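UDP-N-acetylglucosamine pyrophosphorylase (Entamoeba histolytica, PDB 3OC9) probably catalyses the formation of UDP-N-acetylglucosamine and diphosphate from UTP and N-acetyl-alpha-D-glucosamine 1-phosphate. Local coordinates at residues I17-I31 / V194-Q206. Sequence-based numbering, arbitrary orientation.
With SO4 (sulfate ion), chain B.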
# COMPACT_ATOMS: atom_id res chain seq x y z
N ILE A 17 -7.94 9.28 21.52
CA ILE A 17 -7.04 10.36 21.12
C ILE A 17 -7.36 10.71 19.65
O ILE A 17 -6.88 10.05 18.71
CB ILE A 17 -5.53 10.01 21.31
CG1 ILE A 17 -5.24 9.56 22.75
CG2 ILE A 17 -4.63 11.21 20.96
CD1 ILE A 17 -3.81 9.01 22.97
N PRO A 18 -8.19 11.73 19.43
CA PRO A 18 -8.70 11.99 18.09
C PRO A 18 -7.63 12.57 17.15
O PRO A 18 -6.66 13.20 17.62
CB PRO A 18 -9.80 13.03 18.33
CG PRO A 18 -9.34 13.76 19.54
CD PRO A 18 -8.71 12.71 20.41
N VAL A 19 -7.79 12.32 15.85
CA VAL A 19 -7.00 12.99 14.79
C VAL A 19 -7.56 14.40 14.59
O VAL A 19 -8.75 14.56 14.25
CB VAL A 19 -7.05 12.21 13.46
CG1 VAL A 19 -6.18 12.91 12.38
CG2 VAL A 19 -6.59 10.75 13.66
N THR A 20 -6.72 15.41 14.80
CA THR A 20 -7.16 16.82 14.79
C THR A 20 -6.49 17.63 13.67
O THR A 20 -5.52 17.16 13.06
CB THR A 20 -6.79 17.53 16.11
OG1 THR A 20 -5.36 17.67 16.20
CG2 THR A 20 -7.30 16.75 17.35
N LYS A 21 -6.96 18.85 13.44
CA LYS A 21 -6.26 19.75 12.49
C LYS A 21 -4.81 20.07 12.89
O LYS A 21 -3.96 20.27 12.00
CB LYS A 21 -7.07 21.03 12.18
CG LYS A 21 -8.25 20.81 11.21
CD LYS A 21 -7.80 20.32 9.82
CE LYS A 21 -8.98 19.93 8.92
NZ LYS A 21 -8.53 19.53 7.54
N GLU A 22 -4.51 20.12 14.20
CA GLU A 22 -3.12 20.28 14.67
C GLU A 22 -2.19 19.18 14.07
O GLU A 22 -1.07 19.48 13.62
CB GLU A 22 -3.03 20.32 16.21
CG GLU A 22 -1.59 20.38 16.80
CD GLU A 22 -1.49 20.13 18.32
OE1 GLU A 22 -2.39 19.50 18.92
OE2 GLU A 22 -0.46 20.54 18.91
N HIS A 23 -2.68 17.93 14.05
CA HIS A 23 -1.92 16.81 13.45
C HIS A 23 -1.68 17.00 11.94
O HIS A 23 -0.55 16.79 11.45
CB HIS A 23 -2.60 15.44 13.69
CG HIS A 23 -2.72 15.06 15.13
ND1 HIS A 23 -3.92 14.70 15.71
CD2 HIS A 23 -1.79 14.95 16.11
CE1 HIS A 23 -3.73 14.42 16.99
NE2 HIS A 23 -2.45 14.55 17.26
N TYR A 24 -2.73 17.39 11.20
CA TYR A 24 -2.61 17.65 9.74
C TYR A 24 -1.51 18.70 9.44
O TYR A 24 -0.65 18.47 8.58
CB TYR A 24 -3.98 18.10 9.18
CG TYR A 24 -4.00 18.53 7.72
CD1 TYR A 24 -4.17 17.59 6.70
CD2 TYR A 24 -3.91 19.87 7.37
CE1 TYR A 24 -4.21 17.98 5.34
CE2 TYR A 24 -3.95 20.27 6.02
CZ TYR A 24 -4.09 19.32 5.02
OH TYR A 24 -4.14 19.72 3.69
N TYR A 25 -1.55 19.84 10.12
CA TYR A 25 -0.53 20.89 9.89
C TYR A 25 0.89 20.54 10.33
O TYR A 25 1.86 20.97 9.69
CB TYR A 25 -0.99 22.27 10.42
CG TYR A 25 -2.16 22.82 9.64
CD1 TYR A 25 -2.04 23.16 8.29
CD2 TYR A 25 -3.42 22.97 10.24
CE1 TYR A 25 -3.12 23.64 7.56
CE2 TYR A 25 -4.51 23.45 9.51
CZ TYR A 25 -4.35 23.78 8.17
OH TYR A 25 -5.41 24.27 7.43
N ARG A 26 1.03 19.74 11.39
CA ARG A 26 2.37 19.23 11.78
C ARG A 26 2.93 18.28 10.69
O ARG A 26 4.16 18.25 10.43
CB ARG A 26 2.32 18.53 13.15
CG ARG A 26 3.65 17.89 13.64
CD ARG A 26 4.76 18.91 13.88
NE ARG A 26 5.96 18.27 14.42
CZ ARG A 26 7.17 18.81 14.43
NH1 ARG A 26 7.37 20.04 13.94
NH2 ARG A 26 8.20 18.13 14.93
N GLY A 27 2.04 17.52 10.05
CA GLY A 27 2.42 16.67 8.91
C GLY A 27 2.95 17.49 7.73
O GLY A 27 4.00 17.15 7.17
N LEU A 28 2.24 18.55 7.35
CA LEU A 28 2.71 19.45 6.28
C LEU A 28 4.07 20.09 6.62
O LEU A 28 4.93 20.24 5.73
CB LEU A 28 1.65 20.54 5.93
CG LEU A 28 0.35 20.14 5.21
CD1 LEU A 28 -0.52 21.37 4.87
CD2 LEU A 28 0.58 19.30 3.93
N GLU A 29 4.27 20.48 7.88
CA GLU A 29 5.56 21.02 8.34
C GLU A 29 6.72 20.02 8.16
O GLU A 29 7.79 20.37 7.63
CB GLU A 29 5.48 21.48 9.81
CG GLU A 29 6.81 22.00 10.40
CD GLU A 29 7.25 23.34 9.83
OE1 GLU A 29 6.39 24.11 9.36
OE2 GLU A 29 8.47 23.63 9.86
N LEU A 30 6.52 18.78 8.60
CA LEU A 30 7.53 17.73 8.45
C LEU A 30 7.85 17.39 6.97
O LEU A 30 9.03 17.20 6.62
CB LEU A 30 7.15 16.47 9.27
CG LEU A 30 7.21 16.68 10.80
CD1 LEU A 30 6.48 15.59 11.61
CD2 LEU A 30 8.66 16.83 11.30
N ILE A 31 6.82 17.33 6.12
CA ILE A 31 7.02 17.13 4.67
C ILE A 31 7.86 18.30 4.09
O ILE A 31 8.82 18.06 3.36
CB ILE A 31 5.66 17.01 3.89
CG1 ILE A 31 4.93 15.69 4.22
CG2 ILE A 31 5.88 17.14 2.35
CD1 ILE A 31 3.43 15.71 3.85
N VAL A 194 1.82 9.56 1.39
CA VAL A 194 2.41 10.21 2.59
C VAL A 194 1.37 11.16 3.26
O VAL A 194 1.43 12.39 3.11
CB VAL A 194 3.81 10.90 2.28
CG1 VAL A 194 4.47 11.48 3.56
CG2 VAL A 194 4.77 9.91 1.61
N ASP A 195 0.42 10.56 3.98
CA ASP A 195 -0.78 11.25 4.52
C ASP A 195 -0.37 12.22 5.65
O ASP A 195 0.09 11.76 6.70
CB ASP A 195 -1.77 10.17 5.05
CG ASP A 195 -3.05 10.75 5.68
OD1 ASP A 195 -3.27 11.97 5.58
OD2 ASP A 195 -3.84 9.98 6.31
N PRO A 196 -0.53 13.56 5.46
CA PRO A 196 -0.10 14.49 6.53
C PRO A 196 -0.78 14.23 7.90
O PRO A 196 -0.14 14.45 8.95
CB PRO A 196 -0.47 15.90 5.99
CG PRO A 196 -0.83 15.72 4.57
CD PRO A 196 -1.05 14.25 4.27
N ASN A 197 -2.05 13.79 7.87
CA ASN A 197 -2.79 13.42 9.12
C ASN A 197 -2.04 12.35 9.92
O ASN A 197 -1.89 12.44 11.17
CB ASN A 197 -4.23 12.93 8.81
CG ASN A 197 -5.08 13.98 8.10
OD1 ASN A 197 -5.53 14.95 8.71
ND2 ASN A 197 -5.34 13.77 6.79
N MET A 198 -1.55 11.34 9.20
CA MET A 198 -0.84 10.18 9.82
C MET A 198 0.59 10.54 10.29
O MET A 198 1.04 10.12 11.37
CB MET A 198 -0.87 9.00 8.80
CG MET A 198 -0.16 7.71 9.21
SD MET A 198 -0.11 6.57 7.79
CE MET A 198 0.20 5.06 8.67
N ILE A 199 1.32 11.33 9.48
CA ILE A 199 2.69 11.79 9.84
C ILE A 199 2.65 12.63 11.14
O ILE A 199 3.45 12.42 12.07
CB ILE A 199 3.37 12.59 8.67
CG1 ILE A 199 3.51 11.73 7.41
CG2 ILE A 199 4.71 13.29 9.12
CD1 ILE A 199 4.40 10.49 7.53
N GLY A 200 1.69 13.56 11.22
CA GLY A 200 1.53 14.38 12.44
C GLY A 200 1.13 13.58 13.69
O GLY A 200 1.63 13.83 14.80
N TYR A 201 0.24 12.60 13.50
CA TYR A 201 -0.20 11.70 14.60
C TYR A 201 0.98 10.87 15.16
O TYR A 201 1.21 10.84 16.40
CB TYR A 201 -1.37 10.82 14.10
CG TYR A 201 -2.23 10.16 15.19
CD1 TYR A 201 -3.24 10.88 15.84
CD2 TYR A 201 -2.07 8.80 15.53
CE1 TYR A 201 -4.07 10.28 16.82
CE2 TYR A 201 -2.89 8.18 16.52
CZ TYR A 201 -3.89 8.93 17.16
OH TYR A 201 -4.70 8.35 18.14
N MET A 202 1.75 10.22 14.29
CA MET A 202 2.89 9.44 14.77
C MET A 202 4.02 10.30 15.40
O MET A 202 4.71 9.84 16.33
CB MET A 202 3.35 8.35 13.76
CG MET A 202 4.14 8.82 12.55
SD MET A 202 4.56 7.39 11.47
CE MET A 202 5.50 6.32 12.56
N ASP A 203 4.17 11.56 14.97
CA ASP A 203 5.22 12.41 15.57
C ASP A 203 4.86 12.86 16.98
O ASP A 203 5.69 12.76 17.89
CB ASP A 203 5.61 13.60 14.69
CG ASP A 203 6.83 14.37 15.24
OD1 ASP A 203 7.95 13.81 15.32
OD2 ASP A 203 6.66 15.55 15.59
N LEU A 204 3.62 13.29 17.17
CA LEU A 204 3.21 13.80 18.49
C LEU A 204 3.09 12.69 19.56
O LEU A 204 3.32 12.95 20.77
CB LEU A 204 1.99 14.74 18.38
CG LEU A 204 2.15 15.99 17.46
CD1 LEU A 204 0.90 16.87 17.43
CD2 LEU A 204 3.39 16.85 17.80
N LEU A 205 2.79 11.45 19.13
CA LEU A 205 2.77 10.29 20.04
C LEU A 205 4.13 9.53 20.14
O LEU A 205 4.26 8.58 20.92
CB LEU A 205 1.63 9.31 19.67
CG LEU A 205 0.17 9.78 19.84
CD1 LEU A 205 -0.78 8.66 19.42
CD2 LEU A 205 -0.15 10.23 21.27
N GLN A 206 5.12 9.97 19.35
CA GLN A 206 6.47 9.38 19.29
C GLN A 206 6.49 7.85 19.01
O GLN A 206 7.20 7.09 19.68
CB GLN A 206 7.29 9.78 20.52
CG GLN A 206 7.62 11.31 20.54
CD GLN A 206 8.74 11.69 19.59
OE1 GLN A 206 9.92 11.38 19.84
NE2 GLN A 206 8.40 12.36 18.48
S SO4 B . 10.71 21.08 14.70
O1 SO4 B . 10.74 20.11 13.61
O2 SO4 B . 10.71 20.37 15.98
O3 SO4 B . 11.89 21.93 14.62
O4 SO4 B . 9.51 21.91 14.59
O HOH W 1 -7.10 16.33 10.67
O HOH W 2 -7.66 16.67 6.84
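G27 and G200 face each other where helices 21-31 and 196-204 cross, a worked example of how paired glycines bring backbones together: the axes pass 6.6 Å apart, nearly perpendicular at 96°. Each glycine gives a CA-H...O contact, G200 CA to H23 O at 3.3 Å and G27 CA to P196 O at 3.4 Å. The P196 ring then fits as a knob among Y24, G27, L28 and I31. Toward the start of helix 21-31, Y201 swings out with CG anti to the backbone N (chi1 -162°), which carries its ring edge over one face of H23 in an edge-to-face pair, planes at 71°. Y201 OH goes on to donate to I17 O (2.8 Å), on a lone pair in the carbonyl plane. H23 is itself steadied by T20 N, which donates to ND1, while L204 CD1 lies 3.6 Å from H23 CD2. At the other flank R26, turning at its second torsion, forms a side-on salt bridge with D203: NE and NH2 both donate to OD2, from one face of the carboxylate, and OD1 is hydrogen-bonded to Y180 OH. NH1 meets a sulfate, probably from the crystallisation liquor. This is a close, glycine-mediated helix crossing beside strand 36-41 of the central sheet in this GT-A-type nucleotidyltransferase fold.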